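Local coordinates for protein beta-galacturonidase (Eisenbergiella tayi, PDB 6NCW) that acts as a family 2 glycoside hydrolase, a beta-galacturonidase that binds galacturonate and probably cleaves beta-galacturonides, at residues I256-L264 with G456-T464; S381-S391 with K414-P422. One frame throughout, in Å; residues are numbered along the deposited sequence.

Contact 1: I256-L264 with G456-T464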
loop_
_atom_site.group_PDB
_atom_site.type_symbol
_atom_site.label_atom_id
_atom_site.label_comp_id
_atom_site.label_asym_id
_atom_site.label_seq_id
_atom_site.Cartn_x
_atom_site.Cartn_y
_atom_site.Cartn_z
ATOM N N ILE A 256 22.053 -25.542 32.211
ATOM C CA ILE A 256 22.279 -25.544 30.777
ATOM C C ILE A 256 23.672 -26.109 30.547
ATOM O O ILE A 256 24.654 -25.597 31.095
ATOM C CB ILE A 256 22.122 -24.145 30.152
ATOM C CG1 ILE A 256 22.356 -24.223 28.652
ATOM C CG2 ILE A 256 23.083 -23.138 30.756
ATOM C CD1 ILE A 256 21.218 -24.875 27.935
ATOM N N ARG A 257 23.755 -27.197 29.790
ATOM C CA ARG A 257 25.050 -27.765 29.445
ATOM C C ARG A 257 24.919 -28.469 28.105
ATOM O O ARG A 257 23.813 -28.780 27.657
ATOM C CB ARG A 257 25.568 -28.724 30.535
ATOM C CG ARG A 257 24.607 -29.816 30.927
ATOM C CD ARG A 257 25.165 -30.756 32.016
ATOM N NE ARG A 257 24.221 -31.848 32.251
ATOM C CZ ARG A 257 24.323 -33.062 31.713
ATOM N NH1 ARG A 257 25.350 -33.365 30.920
ATOM N NH2 ARG A 257 23.394 -33.979 31.972
ATOM N N THR A 258 26.059 -28.699 27.457
ATOM C CA THR A 258 26.103 -29.512 26.254
ATOM C C THR A 258 26.699 -30.872 26.582
ATOM O O THR A 258 27.564 -31.004 27.454
ATOM C CB THR A 258 26.920 -28.854 25.141
ATOM O OG1 THR A 258 28.278 -28.692 25.575
ATOM C CG2 THR A 258 26.345 -27.498 24.790
ATOM N N GLU A 259 26.218 -31.881 25.867
ATOM C CA GLU A 259 26.716 -33.242 25.999
ATOM C C GLU A 259 26.625 -33.859 24.612
ATOM O O GLU A 259 25.519 -34.065 24.098
ATOM C CB GLU A 259 25.894 -34.022 27.022
ATOM C CG GLU A 259 26.322 -35.449 27.238
ATOM C CD GLU A 259 25.546 -36.095 28.373
ATOM O OE1 GLU A 259 25.905 -35.870 29.556
ATOM O OE2 GLU A 259 24.562 -36.811 28.082
ATOM N N GLY A 260 27.768 -34.125 24.001
ATOM C CA GLY A 260 27.742 -34.609 22.626
ATOM C C GLY A 260 27.149 -33.565 21.698
ATOM O O GLY A 260 27.528 -32.388 21.733
ATOM N N LYS A 261 26.197 -33.994 20.865
ATOM C CA LYS A 261 25.483 -33.103 19.959
ATOM C C LYS A 261 24.216 -32.516 20.588
ATOM O O LYS A 261 23.363 -31.992 19.862
ATOM C CB LYS A 261 25.123 -33.842 18.653
ATOM C CG LYS A 261 26.310 -34.385 17.853
ATOM C CD LYS A 261 25.885 -35.150 16.593
ATOM C CE LYS A 261 27.093 -35.460 15.680
ATOM N NZ LYS A 261 26.747 -36.263 14.443
ATOM N N ASP A 262 24.055 -32.604 21.908
ATOM C CA ASP A 262 22.817 -32.198 22.571
ATOM C C ASP A 262 23.036 -30.943 23.404
ATOM O O ASP A 262 24.008 -30.857 24.157
ATOM C CB ASP A 262 22.272 -33.312 23.473
ATOM C CG ASP A 262 21.982 -34.602 22.713
ATOM O OD1 ASP A 262 21.451 -34.544 21.576
ATOM O OD2 ASP A 262 22.289 -35.678 23.268
ATOM N N ILE A 263 22.121 -29.986 23.281
ATOM C CA ILE A 263 22.005 -28.894 24.240
ATOM C C ILE A 263 20.979 -29.327 25.277
ATOM O O ILE A 263 19.813 -29.557 24.946
ATOM C CB ILE A 263 21.579 -27.587 23.555
ATOM C CG1 ILE A 263 22.526 -27.231 22.410
ATOM C CG2 ILE A 263 21.553 -26.444 24.552
ATOM C CD1 ILE A 263 22.045 -26.011 21.597
ATOM N N LEU A 264 21.406 -29.449 26.530
ATOM C CA LEU A 264 20.574 -30.018 27.579
ATOM C C LEU A 264 20.118 -28.917 28.526
ATOM O O LEU A 264 20.946 -28.204 29.099
ATOM C CB LEU A 264 21.324 -31.099 28.351
ATOM C CG LEU A 264 21.859 -32.339 27.642
ATOM C CD1 LEU A 264 22.628 -33.176 28.654
ATOM C CD2 LEU A 264 20.727 -33.141 27.020
ATOM N N GLY A 456 34.792 -28.339 14.811
ATOM C CA GLY A 456 33.487 -28.269 15.424
ATOM C C GLY A 456 32.761 -29.590 15.441
ATOM O O GLY A 456 31.593 -29.626 15.846
ATOM N N THR A 457 33.421 -30.671 15.019
ATOM C CA THR A 457 32.749 -31.952 14.832
ATOM C C THR A 457 32.228 -32.503 16.155
ATOM O O THR A 457 32.857 -32.354 17.206
ATOM C CB THR A 457 33.705 -32.962 14.180
ATOM O OG1 THR A 457 33.042 -34.223 14.053
ATOM C CG2 THR A 457 34.986 -33.148 15.027
ATOM N N GLY A 458 31.060 -33.141 16.101
ATOM C CA GLY A 458 30.489 -33.758 17.282
ATOM C C GLY A 458 29.879 -32.810 18.296
ATOM O O GLY A 458 29.398 -33.277 19.333
ATOM N N LYS A 459 29.866 -31.500 18.035
ATOM C CA LYS A 459 29.256 -30.526 18.932
ATOM C C LYS A 459 27.811 -30.246 18.533
ATOM O O LYS A 459 27.381 -30.585 17.425
ATOM C CB LYS A 459 30.061 -29.227 18.912
ATOM C CG LYS A 459 31.437 -29.300 19.555
ATOM C CD LYS A 459 32.239 -28.080 19.120
ATOM C CE LYS A 459 33.570 -28.032 19.794
ATOM N NZ LYS A 459 34.303 -26.774 19.532
ATOM N N PRO A 460 27.012 -29.655 19.426
ATOM C CA PRO A 460 25.671 -29.218 19.018
ATOM C C PRO A 460 25.759 -28.177 17.909
ATOM O O PRO A 460 26.723 -27.419 17.823
ATOM C CB PRO A 460 25.085 -28.620 20.302
ATOM C CG PRO A 460 25.880 -29.239 21.406
ATOM C CD PRO A 460 27.253 -29.416 20.858
ATOM N N PHE A 461 24.731 -28.138 17.067
ATOM C CA PHE A 461 24.718 -27.318 15.859
ATOM C C PHE A 461 23.391 -26.580 15.785
ATOM O O PHE A 461 22.329 -27.201 15.903
ATOM C CB PHE A 461 24.949 -28.207 14.616
ATOM C CG PHE A 461 24.789 -27.493 13.273
ATOM C CD1 PHE A 461 25.745 -26.594 12.818
ATOM C CD2 PHE A 461 23.713 -27.780 12.447
ATOM C CE1 PHE A 461 25.610 -25.963 11.581
ATOM C CE2 PHE A 461 23.576 -27.160 11.208
ATOM C CZ PHE A 461 24.522 -26.252 10.782
ATOM N N LEU A 462 23.454 -25.261 15.589
ATOM C CA LEU A 462 22.278 -24.410 15.422
ATOM C C LEU A 462 22.378 -23.652 14.103
ATOM O O LEU A 462 23.476 -23.263 13.696
ATOM C CB LEU A 462 22.149 -23.398 16.578
ATOM C CG LEU A 462 21.691 -23.888 17.947
ATOM C CD1 LEU A 462 21.873 -22.802 18.988
ATOM C CD2 LEU A 462 20.231 -24.354 17.874
ATOM N N ILE A 463 21.239 -23.467 13.433
ATOM C CA ILE A 463 21.095 -22.466 12.374
ATOM C C ILE A 463 20.668 -21.160 13.045
ATOM O O ILE A 463 19.526 -21.025 13.498
ATOM C CB ILE A 463 20.071 -22.889 11.312
ATOM C CG1 ILE A 463 20.518 -24.168 10.587
ATOM C CG2 ILE A 463 19.836 -21.735 10.312
ATOM C CD1 ILE A 463 21.904 -24.060 9.983
ATOM N N THR A 464 21.582 -20.200 13.130
ATOM C CA THR A 464 21.296 -18.977 13.863
ATOM C C THR A 464 20.652 -17.904 12.996
ATOM O O THR A 464 20.178 -16.901 13.547
ATOM C CB THR A 464 22.576 -18.427 14.520
ATOM O OG1 THR A 464 23.709 -18.654 13.668
ATOM C CG2 THR A 464 22.784 -19.112 15.860
HETATM O O HOH W 1 22.802 -30.119 17.838
#
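P460, the residue just ahead of barrel strand 461-466, lies against the beta hairpin formed by strands 256-259 and 262-265. It is a loop-to-hairpin contact at the end of the TIM barrel where this strand begins, away from the galacturonate site at the strand's other end. The hairpin leads into barrel strand 268-276, and E259 and D262 bracket a tight type II' turn with G260 and K261 at its corner.

T258 and I263 face each other as a non-hydrogen-bonded pair of the hairpin, and both turn their side chains to the proline. The methyl CG2 of T258 reaches P460 CG at 3.8 Å, the two side chains meeting at about a right angle. From the other strand, I263 brings CG1 to 3.6 Å from P460 CB. Its CG1 stands beside the backbone N (chi1 -55°) and the chain then runs on extended, which carries CD1 past the proline to L462 CD1, 4.1 Å away. S505 of strand 504-509 touches both I263 and L462.

At the turn the meeting is mostly backbone. G260 O sits 3.1 Å from P460 CD and 3.2 Å from G458 O, the latter two being acceptors that cannot bond each other. K261 leans its aliphatic part on the 456-459 turn, with CG 3.6 Å from G458 O, and touches Q451 of helix 439-453.

No direct hydrogen bond crosses between the segments, and P460 has no N-H to offer one. A single water makes the polar link instead: it donates to K261 O at 2.8 Å and accepts from F461 N at 2.9 Å.

Contact 2: S381-S391 with K414-P422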
loop_
_atom_site.group_PDB
_atom_site.type_symbol
_atom_site.label_atom_id
_atom_site.label_comp_id
_atom_site.label_asym_id
_atom_site.label_seq_id
_atom_site.Cartn_x
_atom_site.Cartn_y
_atom_site.Cartn_z
ATOM N N SER A 381 36.112 -14.826 11.061
ATOM C CA SER A 381 36.553 -16.070 11.688
ATOM C C SER A 381 37.311 -16.993 10.738
ATOM O O SER A 381 37.727 -18.084 11.155
ATOM C CB SER A 381 35.354 -16.823 12.259
ATOM O OG SER A 381 34.432 -17.118 11.242
ATOM N N ASP A 382 37.492 -16.592 9.482
ATOM C CA ASP A 382 38.299 -17.319 8.516
ATOM C C ASP A 382 39.729 -16.792 8.414
ATOM O O ASP A 382 40.478 -17.241 7.544
ATOM C CB ASP A 382 37.636 -17.251 7.139
ATOM C CG ASP A 382 37.490 -15.816 6.635
ATOM O OD1 ASP A 382 37.449 -14.868 7.456
ATOM O OD2 ASP A 382 37.409 -15.631 5.411
ATOM N N THR A 383 40.123 -15.848 9.266
ATOM C CA THR A 383 41.438 -15.232 9.194
ATOM C C THR A 383 42.203 -15.472 10.491
ATOM O O THR A 383 41.618 -15.651 11.558
ATOM C CB THR A 383 41.338 -13.723 8.951
ATOM O OG1 THR A 383 40.699 -13.108 10.088
ATOM C CG2 THR A 383 40.545 -13.430 7.666
ATOM N N GLU A 384 43.533 -15.438 10.393
ATOM C CA GLU A 384 44.358 -15.621 11.579
ATOM C C GLU A 384 44.126 -14.504 12.598
ATOM O O GLU A 384 43.986 -14.769 13.800
ATOM C CB GLU A 384 45.832 -15.705 11.187
ATOM C CG GLU A 384 46.802 -15.398 12.351
ATOM C CD GLU A 384 46.613 -16.337 13.546
ATOM O OE1 GLU A 384 46.182 -17.494 13.324
ATOM O OE2 GLU A 384 46.886 -15.908 14.701
ATOM N N TYR A 385 44.093 -13.243 12.144
ATOM C CA TYR A 385 43.887 -12.156 13.099
ATOM C C TYR A 385 42.482 -12.220 13.689
ATOM O O TYR A 385 42.293 -11.977 14.892
ATOM C CB TYR A 385 44.144 -10.786 12.462
ATOM C CG TYR A 385 43.730 -9.675 13.409
ATOM C CD1 TYR A 385 44.411 -9.478 14.616
ATOM C CD2 TYR A 385 42.620 -8.868 13.139
ATOM C CE1 TYR A 385 44.017 -8.484 15.516
ATOM C CE2 TYR A 385 42.217 -7.874 14.028
ATOM C CZ TYR A 385 42.921 -7.686 15.218
ATOM O OH TYR A 385 42.534 -6.709 16.106
ATOM N N GLY A 386 41.492 -12.579 12.868
ATOM C CA GLY A 386 40.161 -12.840 13.397
ATOM C C GLY A 386 40.176 -13.899 14.481
ATOM O O GLY A 386 39.600 -13.710 15.556
ATOM N N ARG A 387 40.863 -15.020 14.224
ATOM C CA ARG A 387 40.915 -16.117 15.194
ATOM C C ARG A 387 41.485 -15.655 16.535
ATOM O O ARG A 387 41.010 -16.079 17.594
ATOM C CB ARG A 387 41.746 -17.275 14.623
ATOM C CG ARG A 387 41.862 -18.507 15.517
ATOM C CD ARG A 387 43.241 -19.167 15.377
ATOM N NE ARG A 387 44.345 -18.230 15.655
ATOM C CZ ARG A 387 44.713 -17.823 16.870
ATOM N NH1 ARG A 387 44.068 -18.254 17.945
ATOM N NH2 ARG A 387 45.719 -16.966 17.014
ATOM N N GLU A 388 42.505 -14.787 16.508
ATOM C CA GLU A 388 43.077 -14.275 17.752
ATOM C C GLU A 388 42.028 -13.530 18.567
ATOM O O GLU A 388 41.943 -13.702 19.786
ATOM C CB GLU A 388 44.282 -13.371 17.449
ATOM C CG GLU A 388 44.828 -12.572 18.657
ATOM C CD GLU A 388 45.889 -11.548 18.243
ATOM O OE1 GLU A 388 46.954 -11.951 17.728
ATOM O OE2 GLU A 388 45.650 -10.331 18.408
ATOM N N CYS A 389 41.190 -12.730 17.900
ATOM C CA CYS A 389 40.105 -12.029 18.586
ATOM C C CYS A 389 39.057 -13.000 19.121
ATOM O O CYS A 389 38.606 -12.865 20.264
ATOM C CB CYS A 389 39.448 -11.023 17.637
ATOM S SG CYS A 389 40.545 -9.725 17.032
ATOM N N TYR A 390 38.607 -13.953 18.293
ATOM C CA TYR A 390 37.634 -14.920 18.793
ATOM C C TYR A 390 38.172 -15.604 20.041
ATOM O O TYR A 390 37.457 -15.753 21.031
ATOM C CB TYR A 390 37.278 -15.958 17.718
ATOM C CG TYR A 390 36.231 -15.508 16.719
ATOM C CD1 TYR A 390 34.892 -15.899 16.843
ATOM C CD2 TYR A 390 36.579 -14.689 15.642
ATOM C CE1 TYR A 390 33.929 -15.491 15.902
ATOM C CE2 TYR A 390 35.633 -14.276 14.706
ATOM C CZ TYR A 390 34.314 -14.675 14.837
ATOM O OH TYR A 390 33.400 -14.243 13.904
ATOM N N SER A 391 39.446 -16.006 20.016
ATOM C CA SER A 391 40.014 -16.717 21.157
ATOM C C SER A 391 40.005 -15.834 22.396
ATOM O O SER A 391 39.579 -16.262 23.470
ATOM C CB SER A 391 41.436 -17.199 20.840
ATOM O OG SER A 391 41.904 -18.103 21.839
ATOM N N LYS A 414 32.419 -23.169 5.289
ATOM C CA LYS A 414 33.470 -24.169 5.088
ATOM C C LYS A 414 34.875 -23.577 5.099
ATOM O O LYS A 414 35.814 -24.201 4.602
ATOM C CB LYS A 414 33.232 -24.971 3.798
ATOM C CG LYS A 414 31.940 -25.802 3.857
ATOM C CD LYS A 414 31.462 -26.274 2.503
ATOM C CE LYS A 414 32.567 -26.438 1.495
ATOM N NZ LYS A 414 31.959 -26.862 0.208
ATOM N N THR A 415 35.039 -22.389 5.686
ATOM C CA THR A 415 36.325 -21.721 5.800
ATOM C C THR A 415 36.573 -21.178 7.202
ATOM O O THR A 415 37.623 -20.571 7.440
ATOM C CB THR A 415 36.419 -20.565 4.790
ATOM O OG1 THR A 415 35.467 -19.554 5.129
ATOM C CG2 THR A 415 36.131 -21.051 3.369
ATOM N N ASP A 416 35.630 -21.361 8.124
ATOM C CA ASP A 416 35.792 -20.925 9.503
ATOM C C ASP A 416 36.917 -21.714 10.168
ATOM O O ASP A 416 36.917 -22.947 10.128
ATOM C CB ASP A 416 34.473 -21.134 10.257
ATOM C CG ASP A 416 34.372 -20.294 11.540
ATOM O OD1 ASP A 416 33.417 -19.493 11.645
ATOM O OD2 ASP A 416 35.220 -20.444 12.454
ATOM N N ILE A 417 37.871 -21.019 10.789
ATOM C CA ILE A 417 38.953 -21.692 11.515
ATOM C C ILE A 417 38.791 -21.549 13.031
ATOM O O ILE A 417 39.750 -21.774 13.780
ATOM C CB ILE A 417 40.343 -21.202 11.064
ATOM C CG1 ILE A 417 40.574 -19.743 11.455
ATOM C CG2 ILE A 417 40.519 -21.358 9.556
ATOM C CD1 ILE A 417 41.947 -19.209 11.081
ATOM N N CYS A 418 37.598 -21.175 13.505
ATOM C CA CYS A 418 37.380 -20.896 14.922
ATOM C C CYS A 418 36.392 -21.857 15.565
ATOM O O CYS A 418 35.998 -21.647 16.718
ATOM C CB CYS A 418 36.882 -19.461 15.127
ATOM S SG CYS A 418 38.035 -18.207 14.533
ATOM N N LEU A 419 35.982 -22.908 14.860
ATOM C CA LEU A 419 34.934 -23.760 15.397
ATOM C C LEU A 419 35.434 -24.690 16.495
ATOM O O LEU A 419 34.613 -25.331 17.160
ATOM C CB LEU A 419 34.287 -24.561 14.270
ATOM C CG LEU A 419 33.601 -23.749 13.173
ATOM C CD1 LEU A 419 33.003 -24.690 12.140
ATOM C CD2 LEU A 419 32.525 -22.789 13.750
ATOM N N GLY A 420 36.747 -24.778 16.713
ATOM C CA GLY A 420 37.224 -25.539 17.851
ATOM C C GLY A 420 36.943 -24.881 19.187
ATOM O O GLY A 420 36.916 -25.569 20.214
ATOM N N TYR A 421 36.698 -23.568 19.195
ATOM C CA TYR A 421 36.597 -22.831 20.453
ATOM C C TYR A 421 35.233 -22.915 21.142
ATOM O O TYR A 421 35.197 -23.087 22.364
ATOM C CB TYR A 421 36.953 -21.360 20.241
ATOM C CG TYR A 421 38.388 -21.084 19.850
ATOM C CD1 TYR A 421 38.691 -20.529 18.615
ATOM C CD2 TYR A 421 39.438 -21.324 20.740
ATOM C CE1 TYR A 421 39.989 -20.241 18.253
ATOM C CE2 TYR A 421 40.759 -21.036 20.383
ATOM C CZ TYR A 421 41.023 -20.504 19.134
ATOM O OH TYR A 421 42.314 -20.218 18.761
ATOM N N PRO A 422 34.103 -22.765 20.452
ATOM C CA PRO A 422 32.818 -22.725 21.167
ATOM C C PRO A 422 32.287 -24.104 21.541
ATOM O O PRO A 422 32.655 -25.134 20.967
ATOM C CB PRO A 422 31.879 -22.056 20.156
ATOM C CG PRO A 422 32.441 -22.442 18.830
ATOM C CD PRO A 422 33.933 -22.398 19.031
#
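S381 and D416 join the start of a TIM-barrel helix to the loop that follows the next barrel strand. Residues 381-383 lead into helix 384-400, while 414-422 belongs to the long connection between strands 406-410 and 425-428, with a type I turn from C418 to Y421.

Hydrogen bonds hold the loop end. S381 OG donates to D416 OD1 at 2.6 Å, coming from well above the carboxylate plane (70° out of it), and S410 OG shares that oxygen. The other oxygen, OD2, takes the backbone N of C418 at 2.7 Å in an Asx turn, so both ends of the carboxylate are gripped and its rotation is fixed. Beside it the main chains join directly, I417 N to S381 O at 3.0 Å.

Aliphatic and sulfur contacts lie between. I417 CD1 packs on R387 CB and lies 3.6 Å from T383 O, over the first turn of the helix. C418 SG nestles against R387 CA and approaches the Y390 ring obliquely, 4.3 Å from its centroid; the Y390 side chain lies about 7 Å from that of N377, a galacturonate-binding residue.

Charge and aromatic contacts finish the helix side. S391 CB lies off-centre over a face of the Y421 ring, 4.2 Å from the centroid. R387 CG, anti to the backbone N (chi1 -179°), meets the edge of the same ring, and bends further out turn the guanidinium back. E384 grips it side-on through NE and NH2, leaving NH1 to bond Y421 OH at 2.8 Å; the hydroxyl lies close to the guanidinium plane, and that plane is tilted 42° from the Y421 ring.

Both contacts are partly buried and belong to the same TIM barrel, but they serve different places. Contact 1 joins the hairpin 256-265, which leads into strand 268-276, to the beginning of strand 461-466; it is mainly proline and aliphatic packing plus backbone contacts at the turn, with no direct hydrogen bond and one bridging water. Contact 2 ties a barrel helix to the neighbouring connection, nearer the galacturonate-binding side chains, and is rich in direct hydrogen bonds, with a salt bridge within the helix. They share no segment, yet they touch: K459, whose backbone lines contact 1, sends NZ to the carbonyl oxygens of P422 and L419 in contact 2, at 2.7 and 2.8 Å, while G456 packs on L419 CB.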